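Local coordinates for protein alkyl hydroperoxide reductase/ Thiol specific antioxidant/ Mal allergen (Burkholderia ambifaria, PDB 5ENU) that probably reduces hydrogen peroxide and organic hydroperoxides as a thiol-dependent peroxiredoxin of the AhpC/TSA family, which has the thioredoxin fold, at residues 58-63 with 92-97; 109-114 with 128-133. One frame throughout, in Å; residues are numbered along the deposited sequence.

Overall arrangement
Contact 1 and contact 2 follow one another along the chain and do not touch. Their centres are about 19 Å apart. Contact 1 is partly buried and joins helix 50-68 to the loop between helix 81-91 and strand 97-99. It mixes proline and aromatic packing with a charged pair at the surface, spanned by a water. Contact 2 lies nearer the middle of the chain, and all its touching residues are buried. It sets the end of helix 104-109 and the turn after it on strand 120-132, through apolar side chains and a ring pair. The contacts share no helix or strand of their own, yet strand 38-43 borders both, with Tyr42 beside contact 1 and Leu41 and Phe43 beside contact 2.

Contact 1: residues 58-63 with 92-97; sequences QFRELY and ELPFPL
Helix residues 58-63 run beside the irregular segment 92-97, and the backbones come closest at Arg60 and Leu93, with CA atoms 5.8 Å apart. Glu92 has positive phi and is the C-prime residue of the Schellman motif that ends helix 81-91. Its carbonyl meets the Arg60 side chain. In the conformer given, Arg60 NE makes a weak, bent hydrogen bond to Glu92 O (3.0 Å, 134°), near the guanidinium plane. The extended Arg60 chain lies alongside Glu92, pointing the same way. Arg60 NH1 and Glu92 OE1 form a long salt bridge at 3.6 Å that a water also spans. Both side chains have a second conformer, so this pairing is doubtful.

Further along the segment, Pro94 lies over one face of the buried Tyr63 ring. Its CG lies 3.9 Å from the Tyr63 ring centroid, a CH-pi contact. Tyr63 reaches the proline with CG anti to the backbone N (chi1 -171°). A water links Tyr63 OH to Pro94 O. The Phe95 ring meets Tyr63 obliquely, with planes at 41°. The edge of the Phe95 ring faces Arg60 N, and Phe95 CE2 packs 3.8 Å from Phe59 CB. Tyr63 OH is also hydrogen-bonded to Glu72 and Lys67. Phe59 stacks on Tyr42. Phe59, Tyr63 and Phe95 all touch Ile73, so the contact packs helix 50-68 and the loop before strand 97-99 against strand 71-77.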
ATOM      1  N   GLN A  58       5.624  10.798   5.798  1.00  9.36           N
ATOM      2  CA  GLN A  58       6.791  10.120   6.349  1.00  9.64           C
ATOM      3  C   GLN A  58       7.434   9.201   5.316  1.00 10.09           C
ATOM      4  O   GLN A  58       8.669   9.129   5.229  1.00 10.05           O
ATOM      5  CB  GLN A  58       6.427   9.419   7.671  1.00 10.56           C
ATOM      6  CG  GLN A  58       6.221  10.466   8.790  1.00 12.03           C
ATOM      7  CD  GLN A  58       5.860   9.887  10.145  1.00 18.59           C
ATOM      8  OE1 GLN A  58       5.276   8.823  10.242  1.00 20.99           O
ATOM      9  NE2 GLN A  58       6.175  10.625  11.201  1.00 25.83           N
ATOM     10  N   PHE A  59       6.622   8.541   4.479  1.00  9.38           N
ATOM     11  CA  PHE A  59       7.205   7.809   3.357  1.00  9.85           C
ATOM     12  C   PHE A  59       7.910   8.761   2.398  1.00  9.50           C
ATOM     13  O   PHE A  59       8.989   8.438   1.881  1.00 10.18           O
ATOM     14  CB  PHE A  59       6.150   6.984   2.606  1.00  9.26           C
ATOM     15  CG  PHE A  59       5.876   5.622   3.207  1.00  8.92           C
ATOM     16  CD1 PHE A  59       6.857   4.649   3.218  1.00  9.70           C
ATOM     17  CD2 PHE A  59       4.618   5.308   3.727  1.00  8.09           C
ATOM     18  CE1 PHE A  59       6.610   3.396   3.754  1.00 10.09           C
ATOM     19  CE2 PHE A  59       4.350   4.038   4.250  1.00  8.76           C
ATOM     20  CZ  PHE A  59       5.361   3.088   4.266  1.00  8.94           C
ATOM     21  N   ARG A  60       7.334   9.955   2.172  1.00  8.63           N
ATOM     22  CA  ARG A  60       7.984  10.955   1.322  0.73  9.34           C
ATOM     23  C   ARG A  60       9.347  11.351   1.875  1.00 10.63           C
ATOM     24  O   ARG A  60      10.336  11.434   1.131  1.00 11.08           O
ATOM     25  CB  ARG A  60       7.096  12.195   1.196  0.73  9.16           C
ATOM     26  CG  ARG A  60       7.794  13.384   0.583  0.73  9.07           C
ATOM     27  CD  ARG A  60       6.804  14.500   0.455  0.73 10.36           C
ATOM     28  NE  ARG A  60       7.378  15.670  -0.200  0.73 15.02           N
ATOM     29  CZ  ARG A  60       7.919  16.686   0.458  0.73 20.85           C
ATOM     30  NH1 ARG A  60       8.417  17.736  -0.200  0.73 23.38           N
ATOM     31  NH2 ARG A  60       7.947  16.652   1.785  0.73 23.90           N
ATOM     32  N   GLU A  61       9.414  11.621   3.184  1.00 11.28           N
ATOM     33  CA  GLU A  61      10.651  12.109   3.782  1.00 12.76           C
ATOM     34  C   GLU A  61      11.782  11.103   3.631  1.00 12.34           C
ATOM     35  O   GLU A  61      12.939  11.481   3.407  1.00 14.12           O
ATOM     36  CB  GLU A  61      10.405  12.412   5.257  1.00 17.79           C
ATOM     37  CG  GLU A  61      11.630  12.878   5.999  1.00 23.02           C
ATOM     38  CD  GLU A  61      11.352  13.066   7.480  1.00 31.00           C
ATOM     39  OE1 GLU A  61      11.912  14.008   8.071  1.00 35.80           O
ATOM     40  OE2 GLU A  61      10.562  12.275   8.049  1.00 32.07           O
ATOM     41  N   LEU A  62      11.472   9.816   3.752  1.00 10.92           N
ATOM     42  CA  LEU A  62      12.484   8.775   3.653  1.00 10.83           C
ATOM     43  C   LEU A  62      12.579   8.149   2.270  1.00 10.60           C
ATOM     44  O   LEU A  62      13.396   7.240   2.074  1.00 11.45           O
ATOM     45  CB  LEU A  62      12.255   7.702   4.725  1.00 11.69           C
ATOM     46  CG  LEU A  62      12.569   8.174   6.150  1.00 12.94           C
ATOM     47  CD1 LEU A  62      12.214   7.125   7.184  1.00 14.65           C
ATOM     48  CD2 LEU A  62      14.037   8.543   6.251  1.00 17.05           C
ATOM     49  N   TYR A  63      11.809   8.644   1.302  1.00 11.23           N
ATOM     50  CA  TYR A  63      11.802   8.075  -0.047  1.00 10.58           C
ATOM     51  C   TYR A  63      13.189   7.871  -0.650  1.00 11.16           C
ATOM     52  O   TYR A  63      13.437   6.795  -1.219  1.00 10.26           O
ATOM     53  CB  TYR A  63      10.887   8.908  -0.954  1.00 11.22           C
ATOM     54  CG  TYR A  63      10.649   8.273  -2.302  1.00 12.33           C
ATOM     55  CD1 TYR A  63       9.898   7.105  -2.401  1.00 13.12           C
ATOM     56  CD2 TYR A  63      11.158   8.834  -3.465  1.00 14.22           C
ATOM     57  CE1 TYR A  63       9.653   6.509  -3.610  1.00 15.81           C
ATOM     58  CE2 TYR A  63      10.908   8.235  -4.715  1.00 15.72           C
ATOM     59  CZ  TYR A  63      10.155   7.069  -4.765  1.00 16.12           C
ATOM     60  OH  TYR A  63       9.887   6.438  -5.973  1.00 17.94           O
ATOM     61  N   GLU A  92       2.904  16.575  -2.160  1.00 16.97           N
ATOM     62  CA  GLU A  92       4.083  16.482  -3.018  0.59 20.09           C
ATOM     63  C   GLU A  92       4.727  15.099  -2.926  1.00 18.20           C
ATOM     64  O   GLU A  92       5.938  14.952  -2.776  1.00 17.78           O
ATOM     65  CB  GLU A  92       5.080  17.605  -2.727  0.59 22.87           C
ATOM     66  CG  GLU A  92       4.441  18.978  -2.798  0.59 25.79           C
ATOM     67  CD  GLU A  92       5.443  20.108  -2.681  0.59 28.15           C
ATOM     68  OE1 GLU A  92       6.643  19.828  -2.465  0.59 28.61           O
ATOM     69  OE2 GLU A  92       5.020  21.278  -2.809  0.59 29.05           O
ATOM     70  N   LEU A  93       3.895  14.073  -3.021  1.00 14.75           N
ATOM     71  CA  LEU A  93       4.397  12.703  -2.884  1.00 12.98           C
ATOM     72  C   LEU A  93       5.201  12.323  -4.121  1.00 13.23           C
ATOM     73  O   LEU A  93       4.746  12.579  -5.248  1.00 14.20           O
ATOM     74  CB  LEU A  93       3.248  11.701  -2.697  1.00 12.85           C
ATOM     75  CG  LEU A  93       2.358  11.921  -1.463  1.00 12.37           C
ATOM     76  CD1 LEU A  93       1.254  10.858  -1.419  1.00 13.84           C
ATOM     77  CD2 LEU A  93       3.191  11.900  -0.181  1.00 12.32           C
ATOM     78  N   PRO A  94       6.377  11.714  -3.959  1.00 11.62           N
ATOM     79  CA  PRO A  94       7.213  11.329  -5.105  1.00 12.01           C
ATOM     80  C   PRO A  94       6.954   9.918  -5.614  1.00 12.62           C
ATOM     81  O   PRO A  94       7.768   9.397  -6.380  1.00 15.77           O
ATOM     82  CB  PRO A  94       8.627  11.413  -4.510  1.00 13.90           C
ATOM     83  CG  PRO A  94       8.431  10.985  -3.101  1.00 13.39           C
ATOM     84  CD  PRO A  94       7.102  11.576  -2.688  1.00 12.77           C
ATOM     85  N   PHE A  95       5.849   9.304  -5.217  1.00 10.94           N
ATOM     86  CA  PHE A  95       5.555   7.920  -5.526  1.00  9.12           C
ATOM     87  C   PHE A  95       4.082   7.828  -5.883  1.00  8.39           C
ATOM     88  O   PHE A  95       3.309   8.753  -5.595  1.00  9.74           O
ATOM     89  CB  PHE A  95       5.922   6.999  -4.346  1.00  9.84           C
ATOM     90  CG  PHE A  95       5.278   7.385  -3.040  1.00 10.14           C
ATOM     91  CD1 PHE A  95       3.948   7.058  -2.774  1.00 10.23           C
ATOM     92  CD2 PHE A  95       6.016   8.053  -2.057  1.00 10.94           C
ATOM     93  CE1 PHE A  95       3.355   7.407  -1.560  1.00 10.34           C
ATOM     94  CE2 PHE A  95       5.418   8.395  -0.843  1.00 11.12           C
ATOM     95  CZ  PHE A  95       4.097   8.073  -0.602  1.00 10.50           C
ATOM     96  N   PRO A  96       3.663   6.737  -6.529  1.00  9.53           N
ATOM     97  CA  PRO A  96       2.281   6.641  -7.026  1.00  9.86           C
ATOM     98  C   PRO A  96       1.288   6.223  -5.952  1.00  9.90           C
ATOM     99  O   PRO A  96       1.638   5.615  -4.943  1.00  9.01           O
ATOM    100  CB  PRO A  96       2.350   5.538  -8.098  1.00 11.79           C
ATOM    101  CG  PRO A  96       3.796   5.165  -8.235  1.00 12.83           C
ATOM    102  CD  PRO A  96       4.520   5.645  -7.026  1.00 10.85           C
ATOM    103  N   LEU A  97       0.017   6.534  -6.218  1.00  9.54           N
ATOM    104  CA  LEU A  97      -1.112   6.057  -5.422  1.00  7.91           C
ATOM    105  C   LEU A  97      -2.048   5.265  -6.333  1.00  8.10           C
ATOM    106  O   LEU A  97      -2.519   5.795  -7.347  1.00  9.72           O
ATOM    107  CB  LEU A  97      -1.886   7.229  -4.802  1.00  8.61           C
ATOM    108  CG  LEU A  97      -1.085   8.141  -3.870  1.00  8.91           C
ATOM    109  CD1 LEU A  97      -1.971   9.316  -3.438  1.00 10.28           C
ATOM    110  CD2 LEU A  97      -0.539   7.377  -2.640  1.00  9.34           C
TER
HETATM  111  O   HOH W   1       8.468  18.256  -3.255  1.00 37.94           O
HETATM  112  O   HOH W   2       7.916   6.832  -8.007  1.00 20.00           O

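Contact 2: residues 109-114 with 128-133; sequences FDVIKM and STFLID
Phe109 and Phe130 make the tight part of this contact. The edge of the Phe109 ring points at the face of Phe130, an edge-to-face pair with centroids 4.7 Å apart and planes at 58°. Phe109 CD2 does the touching. It stands over the centre of the Phe130 ring and lies 3.5 Å from Phe130 CG. With CG anti to the carbonyl carbon (chi1 -74°), the Phe109 ring is carried out over Phe130. The two side chains run antiparallel alongside each other.

Packing is looser on either side of this pair. At the far edge of the Phe109 ring, near its plane, CZ meets Ile132 CD1 at 4.1 Å. At the other end, beside Ser128, Val111 CG1 lies 3.9 Å from Phe130 CE2, at the edge of that ring. The same methyl is 3.9 Å from Ser128 CB. Ser128 OG is hydrogen-bonded to Glu126 O. The turn at Asp110, whose positive phi ends helix 104-109 in a Schellman motif, is the solvent side.

Phe43 and Leu41 of strand 38-43 also pack on Phe109, while Ala141 and Leu138 of strand 138-143 touch Phe130. The arrangement is a helix end leading into a beta hairpin, 112-117 with 120-132, whose second strand also pairs with strands 38-43 and 138-143 in the mixed sheet. That sheet is consistent with the thioredoxin fold of peroxiredoxins.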
ATOM      1  N   PHE A 109      -5.306  -8.610  -0.635  1.00  9.46           N
ATOM      2  CA  PHE A 109      -4.462  -8.457   0.547  1.00  9.40           C
ATOM      3  C   PHE A 109      -5.229  -8.603   1.849  1.00  9.30           C
ATOM      4  O   PHE A 109      -4.617  -8.570   2.920  1.00 10.63           O
ATOM      5  CB  PHE A 109      -3.677  -7.145   0.479  1.00  8.94           C
ATOM      6  CG  PHE A 109      -2.545  -7.200  -0.508  1.00  7.33           C
ATOM      7  CD1 PHE A 109      -2.777  -7.023  -1.874  1.00  8.50           C
ATOM      8  CD2 PHE A 109      -1.244  -7.462  -0.072  1.00  9.55           C
ATOM      9  CE1 PHE A 109      -1.722  -7.113  -2.788  1.00  8.36           C
ATOM     10  CE2 PHE A 109      -0.188  -7.554  -0.978  1.00  9.64           C
ATOM     11  CZ  PHE A 109      -0.422  -7.381  -2.343  1.00  8.19           C
ATOM     12  N   ASP A 110      -6.548  -8.771   1.765  1.00 10.37           N
ATOM     13  CA  ASP A 110      -7.396  -9.100   2.910  1.00 11.48           C
ATOM     14  C   ASP A 110      -7.349  -8.013   3.991  1.00 11.30           C
ATOM     15  O   ASP A 110      -7.205  -8.288   5.183  1.00 13.17           O
ATOM     16  CB  ASP A 110      -7.096 -10.501   3.463  1.00 15.71           C
ATOM     17  CG  ASP A 110      -8.207 -11.020   4.342  1.00 22.42           C
ATOM     18  OD1 ASP A 110      -9.382 -10.627   4.146  1.00 23.89           O
ATOM     19  OD2 ASP A 110      -7.893 -11.823   5.239  1.00 25.78           O
ATOM     20  N   VAL A 111      -7.507  -6.755   3.564  1.00  9.24           N
ATOM     21  CA  VAL A 111      -7.438  -5.614   4.483  1.00  9.84           C
ATOM     22  C   VAL A 111      -8.800  -5.026   4.827  1.00 10.03           C
ATOM     23  O   VAL A 111      -8.858  -4.062   5.599  1.00 10.97           O
ATOM     24  CB  VAL A 111      -6.490  -4.500   3.978  1.00  8.38           C
ATOM     25  CG1 VAL A 111      -5.073  -5.026   3.773  1.00  9.55           C
ATOM     26  CG2 VAL A 111      -7.028  -3.865   2.690  1.00 10.09           C
ATOM     27  N   ILE A 112      -9.895  -5.548   4.273  1.00  9.70           N
ATOM     28  CA  ILE A 112     -11.203  -4.979   4.584  1.00  9.98           C
ATOM     29  C   ILE A 112     -11.588  -5.351   6.011  1.00 12.12           C
ATOM     30  O   ILE A 112     -11.404  -6.497   6.447  1.00 14.61           O
ATOM     31  CB  ILE A 112     -12.264  -5.458   3.573  1.00 10.95           C
ATOM     32  CG1 ILE A 112     -11.942  -4.983   2.153  1.00 13.74           C
ATOM     33  CG2 ILE A 112     -13.702  -5.061   4.021  1.00 13.66           C
ATOM     34  CD1 ILE A 112     -11.987  -3.457   1.954  1.00 15.43           C
ATOM     35  N   LYS A 113     -12.140  -4.389   6.746  1.00 13.56           N
ATOM     36  CA  LYS A 113     -12.607  -4.629   8.102  1.00 16.82           C
ATOM     37  C   LYS A 113     -13.898  -3.857   8.316  1.00 17.15           C
ATOM     38  O   LYS A 113     -13.937  -2.648   8.079  1.00 19.30           O
ATOM     39  CB  LYS A 113     -11.553  -4.129   9.098  1.00 21.36           C
ATOM     40  CG  LYS A 113     -11.895  -4.366  10.556  1.00 27.29           C
ATOM     41  CD  LYS A 113     -10.880  -3.682  11.476  1.00 33.13           C
ATOM     42  CE  LYS A 113     -11.036  -4.146  12.924  1.00 37.04           C
ATOM     43  NZ  LYS A 113     -10.430  -5.495  13.137  1.00 39.35           N
ATOM     44  N   MET A 114     -14.947  -4.544   8.772  1.00 17.64           N
ATOM     45  CA  MET A 114     -16.205  -3.875   9.075  1.00 18.43           C
ATOM     46  C   MET A 114     -16.123  -3.215  10.450  1.00 21.58           C
ATOM     47  O   MET A 114     -15.594  -3.791  11.404  1.00 23.31           O
ATOM     48  CB  MET A 114     -17.368  -4.872   9.035  1.00 17.68           C
ATOM     49  CG  MET A 114     -17.543  -5.612   7.694  1.00 17.61           C
ATOM     50  SD  MET A 114     -17.795  -4.521   6.269  1.00 16.91           S
ATOM     51  CE  MET A 114     -19.337  -3.730   6.736  1.00 16.46           C
ATOM     52  N   SER A 128      -2.462  -1.180   6.749  1.00  8.21           N
ATOM     53  CA  SER A 128      -1.620  -2.364   6.645  1.00  8.29           C
ATOM     54  C   SER A 128      -0.579  -2.114   5.565  1.00  7.59           C
ATOM     55  O   SER A 128      -0.851  -1.415   4.579  1.00  8.82           O
ATOM     56  CB  SER A 128      -2.431  -3.610   6.250  1.00  7.75           C
ATOM     57  OG  SER A 128      -3.512  -3.823   7.131  1.00  9.60           O
ATOM     58  N   THR A 129       0.588  -2.743   5.720  1.00  7.36           N
ATOM     59  CA  THR A 129       1.692  -2.598   4.770  1.00  6.89           C
ATOM     60  C   THR A 129       2.267  -3.960   4.444  1.00  7.72           C
ATOM     61  O   THR A 129       2.270  -4.857   5.288  1.00  7.90           O
ATOM     62  CB  THR A 129       2.756  -1.677   5.339  1.00  7.62           C
ATOM     63  OG1 THR A 129       2.139  -0.429   5.640  1.00  7.51           O
ATOM     64  CG2 THR A 129       3.933  -1.468   4.376  1.00  9.30           C
ATOM     65  N   PHE A 130       2.745  -4.100   3.208  1.00  6.33           N
ATOM     66  CA  PHE A 130       3.277  -5.354   2.693  1.00  6.68           C
ATOM     67  C   PHE A 130       4.597  -5.085   1.994  1.00  6.55           C
ATOM     68  O   PHE A 130       4.695  -4.161   1.185  1.00  8.15           O
ATOM     69  CB  PHE A 130       2.261  -5.953   1.727  1.00  6.48           C
ATOM     70  CG  PHE A 130       0.944  -6.225   2.391  1.00  7.07           C
ATOM     71  CD1 PHE A 130       0.733  -7.429   3.073  1.00  7.92           C
ATOM     72  CD2 PHE A 130      -0.059  -5.254   2.418  1.00  7.81           C
ATOM     73  CE1 PHE A 130      -0.475  -7.663   3.734  1.00  8.71           C
ATOM     74  CE2 PHE A 130      -1.256  -5.496   3.091  1.00  7.43           C
ATOM     75  CZ  PHE A 130      -1.459  -6.704   3.733  1.00  7.76           C
ATOM     76  N   LEU A 131       5.616  -5.843   2.360  1.00  5.88           N
ATOM     77  CA  LEU A 131       6.932  -5.763   1.744  1.00  6.21           C
ATOM     78  C   LEU A 131       7.089  -6.974   0.839  1.00  6.83           C
ATOM     79  O   LEU A 131       7.115  -8.116   1.315  1.00  7.62           O
ATOM     80  CB  LEU A 131       8.038  -5.707   2.795  1.00  7.12           C
ATOM     81  CG  LEU A 131       9.469  -5.812   2.272  1.00  8.06           C
ATOM     82  CD1 LEU A 131       9.728  -4.756   1.209  1.00  9.40           C
ATOM     83  CD2 LEU A 131      10.462  -5.669   3.417  1.00  8.78           C
ATOM     84  N   ILE A 132       7.167  -6.714  -0.462  1.00  7.30           N
ATOM     85  CA  ILE A 132       7.283  -7.734  -1.495  1.00  7.37           C
ATOM     86  C   ILE A 132       8.676  -7.592  -2.092  1.00  7.59           C
ATOM     87  O   ILE A 132       9.109  -6.473  -2.395  1.00  8.80           O
ATOM     88  CB  ILE A 132       6.184  -7.530  -2.555  1.00  8.55           C
ATOM     89  CG1 ILE A 132       4.789  -7.646  -1.922  1.00  9.15           C
ATOM     90  CG2 ILE A 132       6.368  -8.492  -3.724  1.00  8.81           C
ATOM     91  CD1 ILE A 132       3.684  -7.067  -2.771  1.00 10.76           C
ATOM     92  N   ASP A 133       9.398  -8.702  -2.237  1.00  7.52           N
ATOM     93  CA  ASP A 133      10.771  -8.605  -2.725  1.00  6.79           C
ATOM     94  C   ASP A 133      10.835  -8.523  -4.251  1.00  7.42           C
ATOM     95  O   ASP A 133       9.817  -8.536  -4.955  1.00  8.41           O
ATOM     96  CB  ASP A 133      11.672  -9.685  -2.115  1.00  9.34           C
ATOM     97  CG  ASP A 133      11.361 -11.094  -2.606  1.00  8.49           C
ATOM     98  OD1 ASP A 133      10.633 -11.278  -3.615  1.00  9.19           O
ATOM     99  OD2 ASP A 133      11.914 -12.040  -1.988  1.00 11.68           O
TER